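Local coordinates for protein trans-4-hydroxy-L-proline dehydratase (Clostridioides difficile 70-100-2010, PDB 6VXC) that catalyses, as a glycyl radical enzyme, the dehydration of trans-4-hydroxy-L-proline to (S)-1-pyrroline-5-carboxylate in the anaerobic breakdown of hydroxyproline, at residues A[515-520]-A[644-649]; A[508-513]-A[636-641]; A[26-31]-A[255-260]. All blocks are in the same frame, centred on the assembly; numbering follows the deposited sequence.

Contacts 1 and 2 are successive meetings of the same two helices, 506-538 and 630-647, with their centres about 11 Å apart. The helices run in the same general direction and converge along it: Phe510 CA and Ile639 CA are 8.9 Å apart in contact 2, His518 CA and Glu646 CA 6.3 Å in contact 1. A largely aromatic meeting thereby gives way to a hydrogen-bonded one. Contact 3, a surface salt bridge between two other helices, lies on the opposite side of the chain's centre, its own centre about 55 Å from that of contact 1 and about 59 Å from that of contact 2. All three lie away from Gly785, the site of the glycyl radical, and from Cys454 and Glu456, the probable cysteine radical and proton acceptor.

Contact 1. Residues A[515-520]-A[644-649]; sequences KQLHYM and YNEVTG
Glu646 reaches across from the end of helix 630-647 to His518 on helix 506-538, and its side chain supplies most of the interface. Its CG lies anti to the backbone N (chi1 -173°), and a bend at chi2 then lays the carboxylate against the neighbouring helix, with Glu646 CD 3.5 Å from His518 CA and Glu646 OE1 3.4 Å from His518 CB. The other oxygen is taken by the imidazole. His518 ND1 donates to Glu646 OE2 over 2.5 Å, a short bond with an N-H...O angle of 159°. The oxygen sits at the ring edge, close to the imidazole plane, whereas the nitrogen meets it on the syn side but well out of the carboxylate plane; the two flat groups are turned 67° against each other. Leu517 adds an apolar flank, its CG 4.2 Å from Glu646 CG, and also packs on Ile476 of helix 473-481. Beyond the helix end, Thr648 OG1 and N reach Tyr644 O from opposite faces of its plane, closing the last turn. Arg650, just past this turn, forms a salt bridge to Glu646 OE2, the same oxygen that the histidine uses. This His-carboxylate hydrogen bond joins helices 506-538 and 630-647 of the pyruvate formate lyase-like part of the enzyme. The carboxylate would probably favour a protonated imidazole, an effect that Arg650 would partly offset while favouring an ionised Glu646.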
loop_
_atom_site.group_PDB
_atom_site.type_symbol
_atom_site.label_atom_id
_atom_site.label_comp_id
_atom_site.label_asym_id
_atom_site.label_seq_id
_atom_site.Cartn_x
_atom_site.Cartn_y
_atom_site.Cartn_z
ATOM N N LYS A 515 -18.955 21.465 8.237
ATOM C CA LYS A 515 -20.080 20.665 8.718
ATOM C C LYS A 515 -20.338 19.467 7.813
ATOM O O LYS A 515 -20.609 18.369 8.306
ATOM C CB LYS A 515 -21.349 21.506 8.830
ATOM C CG LYS A 515 -21.345 22.543 9.934
ATOM C CD LYS A 515 -22.727 23.190 9.985
ATOM C CE LYS A 515 -22.737 24.485 10.755
ATOM N NZ LYS A 515 -24.104 25.074 10.671
ATOM N N GLN A 516 -20.252 19.647 6.489
ATOM C CA GLN A 516 -20.387 18.488 5.616
ATOM C C GLN A 516 -19.280 17.478 5.888
ATOM O O GLN A 516 -19.536 16.275 5.951
ATOM C CB GLN A 516 -20.382 18.912 4.153
ATOM C CG GLN A 516 -21.565 19.773 3.756
ATOM C CD GLN A 516 -22.814 18.961 3.503
ATOM O OE1 GLN A 516 -22.805 17.729 3.577
ATOM N NE2 GLN A 516 -23.895 19.650 3.180
ATOM N N LEU A 517 -18.052 17.961 6.093
ATOM C CA LEU A 517 -16.927 17.087 6.410
ATOM C C LEU A 517 -17.177 16.294 7.689
ATOM O O LEU A 517 -16.944 15.082 7.734
ATOM C CB LEU A 517 -15.658 17.925 6.543
ATOM C CG LEU A 517 -14.331 17.248 6.860
ATOM C CD1 LEU A 517 -14.056 16.180 5.833
ATOM C CD2 LEU A 517 -13.226 18.302 6.854
ATOM N N HIS A 518 -17.600 16.983 8.750
ATOM C CA HIS A 518 -17.883 16.328 10.024
ATOM C C HIS A 518 -18.895 15.210 9.840
ATOM O O HIS A 518 -18.710 14.102 10.341
ATOM C CB HIS A 518 -18.391 17.361 11.039
ATOM C CG HIS A 518 -18.834 16.772 12.348
ATOM N ND1 HIS A 518 -17.956 16.218 13.258
ATOM C CD2 HIS A 518 -20.063 16.673 12.909
ATOM C CE1 HIS A 518 -18.625 15.803 14.320
ATOM N NE2 HIS A 518 -19.904 16.068 14.134
ATOM N N TYR A 519 -19.966 15.481 9.095
ATOM C CA TYR A 519 -20.988 14.465 8.872
ATOM C C TYR A 519 -20.419 13.269 8.118
ATOM O O TYR A 519 -20.650 12.114 8.490
ATOM C CB TYR A 519 -22.148 15.077 8.100
ATOM C CG TYR A 519 -23.253 14.106 7.741
ATOM C CD1 TYR A 519 -24.080 13.572 8.723
ATOM C CD2 TYR A 519 -23.492 13.761 6.422
ATOM C CE1 TYR A 519 -25.104 12.707 8.399
ATOM C CE2 TYR A 519 -24.511 12.898 6.079
ATOM C CZ TYR A 519 -25.316 12.370 7.074
ATOM O OH TYR A 519 -26.334 11.509 6.750
ATOM N N MET A 520 -19.663 13.531 7.049
ATOM C CA MET A 520 -19.160 12.428 6.236
ATOM C C MET A 520 -18.133 11.599 7.008
ATOM O O MET A 520 -18.094 10.366 6.879
ATOM C CB MET A 520 -18.579 12.986 4.929
ATOM C CG MET A 520 -18.424 11.966 3.797
ATOM S SD MET A 520 -19.936 11.039 3.414
ATOM C CE MET A 520 -21.058 12.396 3.147
ATOM N N TYR A 644 -7.380 17.232 9.402
ATOM C CA TYR A 644 -6.633 16.725 10.545
ATOM C C TYR A 644 -7.467 16.796 11.821
ATOM O O TYR A 644 -7.544 15.825 12.578
ATOM C CB TYR A 644 -5.350 17.532 10.713
ATOM C CG TYR A 644 -4.639 17.340 12.026
ATOM C CD1 TYR A 644 -3.762 16.282 12.204
ATOM C CD2 TYR A 644 -4.835 18.222 13.084
ATOM C CE1 TYR A 644 -3.110 16.090 13.396
ATOM C CE2 TYR A 644 -4.182 18.034 14.300
ATOM C CZ TYR A 644 -3.315 16.958 14.440
ATOM O OH TYR A 644 -2.654 16.728 15.611
ATOM N N ASN A 645 -8.108 17.943 12.066
ATOM C CA ASN A 645 -8.854 18.141 13.305
ATOM C C ASN A 645 -10.097 17.267 13.372
ATOM O O ASN A 645 -10.452 16.786 14.452
ATOM C CB ASN A 645 -9.262 19.610 13.453
ATOM C CG ASN A 645 -8.113 20.509 13.898
ATOM O OD1 ASN A 645 -7.237 20.097 14.642
ATOM N ND2 ASN A 645 -8.130 21.749 13.441
ATOM N N GLU A 646 -10.751 17.034 12.239
ATOM C CA GLU A 646 -11.980 16.251 12.239
ATOM C C GLU A 646 -11.721 14.772 12.501
ATOM O O GLU A 646 -12.558 14.099 13.120
ATOM C CB GLU A 646 -12.695 16.439 10.907
ATOM C CG GLU A 646 -14.059 15.812 10.843
ATOM C CD GLU A 646 -14.977 16.375 11.892
ATOM O OE1 GLU A 646 -15.088 17.621 11.986
ATOM O OE2 GLU A 646 -15.581 15.564 12.617
ATOM N N VAL A 647 -10.573 14.258 12.073
ATOM C CA VAL A 647 -10.292 12.827 12.125
ATOM C C VAL A 647 -9.437 12.445 13.332
ATOM O O VAL A 647 -9.725 11.461 14.011
ATOM C CB VAL A 647 -9.638 12.357 10.806
ATOM C CG1 VAL A 647 -9.161 10.906 10.943
ATOM C CG2 VAL A 647 -10.617 12.478 9.676
ATOM N N THR A 648 -8.375 13.205 13.608
ATOM C CA THR A 648 -7.311 12.741 14.499
ATOM C C THR A 648 -7.745 12.660 15.968
ATOM O O THR A 648 -8.301 13.608 16.527
ATOM C CB THR A 648 -6.101 13.670 14.382
ATOM O OG1 THR A 648 -5.683 13.757 13.015
ATOM C CG2 THR A 648 -4.948 13.160 15.234
ATOM N N GLY A 649 -7.408 11.554 16.621
ATOM C CA GLY A 649 -7.706 11.393 18.027
ATOM C C GLY A 649 -9.025 10.715 18.314
ATOM O O GLY A 649 -9.302 10.410 19.473
#

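Contact 2. Residues A[508-513]-A[636-641]; sequences ELFEAF and MQEIFN
Phe510 projects from helix 506-538 towards helix 630-647 and meets it with the far end of its ring. Phe510 CZ comes 3.7 Å from the backbone O of Glu638 and also touches CB of that residue. On the neighbouring ring atom, Phe510 CE1 lies 4.0 Å from Ile639 CG1, an apolar contact in which the isoleucine stands oblique to the ring. Glu638 also sends its carboxylate back over the aromatic group: Glu638 OE1 sits 4.2 Å above one face of the Phe510 ring, offset toward the rim, with the carboxylate and ring planes 51° apart. The extended glutamate chain beyond CG carries it there. No hydrogen bond crosses between the segments. The arrangement is a helix-helix packing in the PFL-like region of the enzyme, in which Phe510 does most of the bridging between two helices whose closest CA atoms, those of Phe510 and Ile639, are 8.9 Å apart. The ring owes its reach to chi1 of -169°, which sets CG anti to the backbone N. One helical turn further on, Phe513 also points toward the partner helix, and its side chain rests on Ile578 of helix 575-591 and Ile476 of helix 473-481. Ile639 in turn packs on Ile575, so helix 575-591 touches side chains from both partners.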
loop_
_atom_site.group_PDB
_atom_site.type_symbol
_atom_site.label_atom_id
_atom_site.label_comp_id
_atom_site.label_asym_id
_atom_site.label_seq_id
_atom_site.Cartn_x
_atom_site.Cartn_y
_atom_site.Cartn_z
ATOM N N GLU A 508 -18.513 31.885 6.116
ATOM C CA GLU A 508 -19.763 31.150 6.187
ATOM C C GLU A 508 -19.728 29.922 5.290
ATOM O O GLU A 508 -20.185 28.846 5.694
ATOM C CB GLU A 508 -20.917 32.065 5.806
ATOM C CG GLU A 508 -22.185 31.706 6.457
ATOM C CD GLU A 508 -23.321 32.604 6.037
ATOM O OE1 GLU A 508 -24.469 32.108 6.070
ATOM O OE2 GLU A 508 -23.063 33.777 5.681
ATOM N N LEU A 509 -19.199 30.058 4.067
ATOM C CA LEU A 509 -19.064 28.896 3.190
ATOM C C LEU A 509 -18.135 27.842 3.793
ATOM O O LEU A 509 -18.437 26.651 3.762
ATOM C CB LEU A 509 -18.551 29.322 1.817
ATOM C CG LEU A 509 -18.101 28.167 0.916
ATOM C CD1 LEU A 509 -19.263 27.270 0.475
ATOM C CD2 LEU A 509 -17.322 28.692 -0.266
ATOM N N PHE A 510 -16.989 28.259 4.328
ATOM C CA PHE A 510 -16.037 27.288 4.857
ATOM C C PHE A 510 -16.589 26.562 6.077
ATOM O O PHE A 510 -16.287 25.387 6.278
ATOM C CB PHE A 510 -14.707 27.951 5.203
ATOM C CG PHE A 510 -13.594 26.960 5.509
ATOM C CD1 PHE A 510 -13.183 26.036 4.555
ATOM C CD2 PHE A 510 -12.957 26.967 6.744
ATOM C CE1 PHE A 510 -12.157 25.112 4.830
ATOM C CE2 PHE A 510 -11.935 26.058 7.021
ATOM C CZ PHE A 510 -11.537 25.132 6.060
ATOM N N GLU A 511 -17.384 27.247 6.900
ATOM C CA GLU A 511 -18.052 26.583 8.016
ATOM C C GLU A 511 -19.032 25.524 7.529
ATOM O O GLU A 511 -19.102 24.435 8.097
ATOM C CB GLU A 511 -18.766 27.621 8.883
ATOM C CG GLU A 511 -19.826 27.043 9.810
ATOM C CD GLU A 511 -20.701 28.136 10.445
ATOM O OE1 GLU A 511 -20.226 28.799 11.392
ATOM O OE2 GLU A 511 -21.849 28.355 9.978
ATOM N N ALA A 512 -19.795 25.826 6.475
ATOM C CA ALA A 512 -20.694 24.832 5.894
ATOM C C ALA A 512 -19.922 23.622 5.373
ATOM O O ALA A 512 -20.340 22.475 5.570
ATOM C CB ALA A 512 -21.519 25.462 4.765
ATOM N N PHE A 513 -18.790 23.861 4.707
ATOM C CA PHE A 513 -17.944 22.755 4.263
ATOM C C PHE A 513 -17.485 21.900 5.436
ATOM O O PHE A 513 -17.501 20.666 5.357
ATOM C CB PHE A 513 -16.726 23.294 3.512
ATOM C CG PHE A 513 -15.614 22.283 3.333
ATOM C CD1 PHE A 513 -15.693 21.313 2.350
ATOM C CD2 PHE A 513 -14.505 22.302 4.167
ATOM C CE1 PHE A 513 -14.673 20.381 2.185
ATOM C CE2 PHE A 513 -13.484 21.370 4.024
ATOM C CZ PHE A 513 -13.567 20.403 3.033
ATOM N N MET A 636 -5.056 26.061 1.563
ATOM C CA MET A 636 -4.616 24.679 1.710
ATOM C C MET A 636 -4.427 24.322 3.176
ATOM O O MET A 636 -4.845 23.253 3.627
ATOM C CB MET A 636 -3.331 24.420 0.923
ATOM C CG MET A 636 -2.789 22.983 1.112
ATOM S SD MET A 636 -1.839 22.723 2.624
ATOM C CE MET A 636 -0.311 23.566 2.200
ATOM N N GLN A 637 -3.745 25.186 3.923
ATOM C CA GLN A 637 -3.505 24.902 5.333
ATOM C C GLN A 637 -4.812 24.804 6.116
ATOM O O GLN A 637 -4.962 23.934 6.976
ATOM C CB GLN A 637 -2.593 25.964 5.925
ATOM C CG GLN A 637 -1.149 25.895 5.441
ATOM C CD GLN A 637 -0.307 26.998 6.043
ATOM O OE1 GLN A 637 -0.682 28.160 6.002
ATOM N NE2 GLN A 637 0.808 26.636 6.650
ATOM N N GLU A 638 -5.763 25.694 5.835
ATOM C CA GLU A 638 -7.044 25.652 6.539
ATOM C C GLU A 638 -7.782 24.358 6.245
ATOM O O GLU A 638 -8.322 23.721 7.151
ATOM C CB GLU A 638 -7.905 26.853 6.149
ATOM C CG GLU A 638 -7.377 28.160 6.679
ATOM C CD GLU A 638 -8.246 29.358 6.308
ATOM O OE1 GLU A 638 -9.362 29.158 5.763
ATOM O OE2 GLU A 638 -7.800 30.505 6.569
ATOM N N ILE A 639 -7.805 23.949 4.978
ATOM C CA ILE A 639 -8.452 22.697 4.614
ATOM C C ILE A 639 -7.743 21.531 5.295
ATOM O O ILE A 639 -8.379 20.656 5.889
ATOM C CB ILE A 639 -8.488 22.528 3.080
ATOM C CG1 ILE A 639 -9.285 23.651 2.402
ATOM C CG2 ILE A 639 -9.065 21.175 2.721
ATOM C CD1 ILE A 639 -9.065 23.732 0.863
ATOM N N PHE A 640 -6.407 21.503 5.208
ATOM C CA PHE A 640 -5.640 20.429 5.829
ATOM C C PHE A 640 -5.909 20.350 7.320
ATOM O O PHE A 640 -6.117 19.266 7.858
ATOM C CB PHE A 640 -4.147 20.623 5.588
ATOM C CG PHE A 640 -3.292 19.657 6.343
ATOM C CD1 PHE A 640 -3.077 18.387 5.853
ATOM C CD2 PHE A 640 -2.720 20.014 7.549
ATOM C CE1 PHE A 640 -2.284 17.479 6.552
ATOM C CE2 PHE A 640 -1.926 19.121 8.246
ATOM C CZ PHE A 640 -1.718 17.850 7.749
ATOM N N ASN A 641 -5.898 21.499 8.003
ATOM C CA ASN A 641 -6.142 21.525 9.443
ATOM C C ASN A 641 -7.546 21.048 9.785
ATOM O O ASN A 641 -7.737 20.339 10.776
ATOM C CB ASN A 641 -5.912 22.934 9.986
ATOM C CG ASN A 641 -4.455 23.327 9.939
ATOM O OD1 ASN A 641 -3.586 22.466 9.922
ATOM N ND2 ASN A 641 -4.177 24.626 9.901
#

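Contact 3. Residues A[26-31]-A[255-260]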
loop_
_atom_site.group_PDB
_atom_site.type_symbol
_atom_site.label_atom_id
_atom_site.label_comp_id
_atom_site.label_asym_id
_atom_site.label_seq_id
_atom_site.Cartn_x
_atom_site.Cartn_y
_atom_site.Cartn_z
ATOM N N PHE A 26 23.382 -12.377 -13.282
ATOM C CA PHE A 26 23.924 -13.702 -13.508
ATOM C C PHE A 26 22.993 -14.503 -14.400
ATOM O O PHE A 26 21.804 -14.193 -14.537
ATOM C CB PHE A 26 24.171 -14.418 -12.175
ATOM C CG PHE A 26 24.943 -13.585 -11.219
ATOM C CD1 PHE A 26 26.329 -13.527 -11.302
ATOM C CD2 PHE A 26 24.293 -12.796 -10.286
ATOM C CE1 PHE A 26 27.059 -12.734 -10.442
ATOM C CE2 PHE A 26 25.010 -12.000 -9.415
ATOM C CZ PHE A 26 26.406 -11.968 -9.495
ATOM N N GLU A 27 23.562 -15.536 -15.018
ATOM C CA GLU A 27 22.753 -16.389 -15.875
ATOM C C GLU A 27 21.549 -16.937 -15.119
ATOM O O GLU A 27 20.439 -16.981 -15.659
ATOM C CB GLU A 27 23.599 -17.550 -16.406
ATOM C CG GLU A 27 24.711 -17.151 -17.347
ATOM C CD GLU A 27 24.187 -16.456 -18.590
ATOM O OE1 GLU A 27 23.369 -17.065 -19.313
ATOM O OE2 GLU A 27 24.565 -15.292 -18.833
ATOM N N ARG A 28 21.735 -17.326 -13.860
ATOM C CA ARG A 28 20.609 -17.822 -13.071
ATOM C C ARG A 28 19.478 -16.800 -12.996
ATOM O O ARG A 28 18.326 -17.111 -13.317
ATOM C CB ARG A 28 21.073 -18.196 -11.663
ATOM C CG ARG A 28 19.954 -18.720 -10.754
ATOM C CD ARG A 28 20.368 -18.670 -9.288
ATOM N NE ARG A 28 21.589 -19.423 -9.009
ATOM C CZ ARG A 28 21.667 -20.748 -8.916
ATOM N NH1 ARG A 28 22.841 -21.320 -8.663
ATOM N NH2 ARG A 28 20.587 -21.503 -9.058
ATOM N N THR A 29 19.797 -15.564 -12.596
ATOM C CA THR A 29 18.748 -14.589 -12.332
ATOM C C THR A 29 18.160 -14.026 -13.619
ATOM O O THR A 29 16.989 -13.643 -13.638
ATOM C CB THR A 29 19.280 -13.478 -11.418
ATOM O OG1 THR A 29 20.397 -12.829 -12.029
ATOM C CG2 THR A 29 19.710 -14.053 -10.065
ATOM N N LYS A 30 18.923 -14.031 -14.714
ATOM C CA LYS A 30 18.350 -13.711 -16.020
ATOM C C LYS A 30 17.228 -14.681 -16.382
ATOM O O LYS A 30 16.185 -14.271 -16.902
ATOM C CB LYS A 30 19.431 -13.757 -17.100
ATOM C CG LYS A 30 20.553 -12.747 -16.981
ATOM C CD LYS A 30 21.626 -13.063 -18.018
ATOM C CE LYS A 30 22.853 -12.166 -17.905
ATOM N NZ LYS A 30 22.601 -10.750 -18.187
ATOM N N LYS A 31 17.451 -15.974 -16.145
ATOM C CA LYS A 31 16.460 -17.012 -16.422
ATOM C C LYS A 31 15.247 -16.890 -15.504
ATOM O O LYS A 31 14.099 -17.008 -15.953
ATOM C CB LYS A 31 17.121 -18.389 -16.265
ATOM C CG LYS A 31 16.161 -19.584 -16.321
ATOM C CD LYS A 31 16.894 -20.942 -16.328
ATOM C CE LYS A 31 17.684 -21.184 -15.044
ATOM N NZ LYS A 31 18.351 -22.531 -15.020
ATOM N N LYS A 255 21.413 -30.363 -8.949
ATOM C CA LYS A 255 21.284 -31.194 -7.761
ATOM C C LYS A 255 21.907 -30.515 -6.552
ATOM O O LYS A 255 21.324 -30.521 -5.461
ATOM C CB LYS A 255 21.912 -32.573 -8.006
ATOM C CG LYS A 255 21.719 -33.547 -6.838
ATOM C CD LYS A 255 22.354 -34.937 -7.046
ATOM C CE LYS A 255 21.775 -35.691 -8.245
ATOM N NZ LYS A 255 21.507 -37.121 -7.894
ATOM N N LYS A 256 23.080 -29.908 -6.731
ATOM C CA LYS A 256 23.704 -29.216 -5.612
ATOM C C LYS A 256 22.844 -28.041 -5.162
ATOM O O LYS A 256 22.747 -27.761 -3.964
ATOM C CB LYS A 256 25.120 -28.765 -5.975
ATOM C CG LYS A 256 26.098 -29.920 -6.218
ATOM C CD LYS A 256 27.545 -29.483 -6.097
ATOM C CE LYS A 256 27.866 -29.079 -4.657
ATOM N NZ LYS A 256 29.330 -29.112 -4.336
ATOM N N ASP A 257 22.217 -27.337 -6.106
ATOM C CA ASP A 257 21.311 -26.261 -5.718
ATOM C C ASP A 257 20.135 -26.808 -4.917
ATOM O O ASP A 257 19.761 -26.241 -3.883
ATOM C CB ASP A 257 20.811 -25.506 -6.950
ATOM C CG ASP A 257 21.871 -24.586 -7.566
ATOM O OD1 ASP A 257 22.855 -24.223 -6.881
ATOM O OD2 ASP A 257 21.693 -24.228 -8.749
ATOM N N LEU A 258 19.547 -27.916 -5.378
ATOM C CA LEU A 258 18.450 -28.549 -4.649
ATOM C C LEU A 258 18.892 -29.000 -3.261
ATOM O O LEU A 258 18.144 -28.867 -2.284
ATOM C CB LEU A 258 17.911 -29.728 -5.456
ATOM C CG LEU A 258 17.173 -29.302 -6.721
ATOM C CD1 LEU A 258 17.017 -30.474 -7.652
ATOM C CD2 LEU A 258 15.806 -28.720 -6.354
ATOM N N LEU A 259 20.107 -29.529 -3.152
ATOM C CA LEU A 259 20.603 -29.937 -1.846
ATOM C C LEU A 259 20.833 -28.727 -0.951
ATOM O O LEU A 259 20.619 -28.796 0.261
ATOM C CB LEU A 259 21.894 -30.737 -2.014
ATOM C CG LEU A 259 21.751 -32.141 -2.626
ATOM C CD1 LEU A 259 23.096 -32.854 -2.739
ATOM C CD2 LEU A 259 20.755 -32.997 -1.876
ATOM N N LEU A 260 21.250 -27.604 -1.534
ATOM C CA LEU A 260 21.381 -26.384 -0.750
ATOM C C LEU A 260 20.023 -25.893 -0.266
ATOM O O LEU A 260 19.892 -25.456 0.879
ATOM C CB LEU A 260 22.081 -25.305 -1.570
ATOM C CG LEU A 260 22.159 -23.927 -0.915
ATOM C CD1 LEU A 260 22.863 -23.980 0.437
ATOM C CD2 LEU A 260 22.869 -22.985 -1.857
#
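Arg28 and Asp257 form a surface salt bridge between helix 27-38, near the start of the modelled chain, and helix 252-267, both in the pyruvate formate lyase-like part of the enzyme. Their side chains approach from opposite directions, the arginine covering most of the gap between backbones that come no nearer than 11.2 Å at Arg28 CA and Asp257 CA. The guanidinium presents its end, NH1 and NH2 together, to a single carboxylate oxygen: Arg28 NH2 donates to Asp257 OD2 at 3.0 Å and Arg28 NH1 to the same OD2 at 3.1 Å. A further bond from NH1 to OD1 is weak. With both nitrogens mainly on one oxygen and the planes 63° apart, this is not the flat two-oxygen pairing. OD2 lies within the guanidinium plane, but both nitrogens reach it from one face of the carboxylate. A bend of the arginine chain at chi3 (-57°) follows an extended start and turns the group towards its partner. Arg28 NE forms a second salt bridge, to Glu329 of helix 324-339, and its charge is probably shared between Asp257 and Glu329; NH2 also donates to Gly86 O. Leu88 touches the side chains of both Arg28 and Asp257. The approach to OD2 differs between the two donors: NH1 arrives on the syn side, NH2 from above the carboxylate plane.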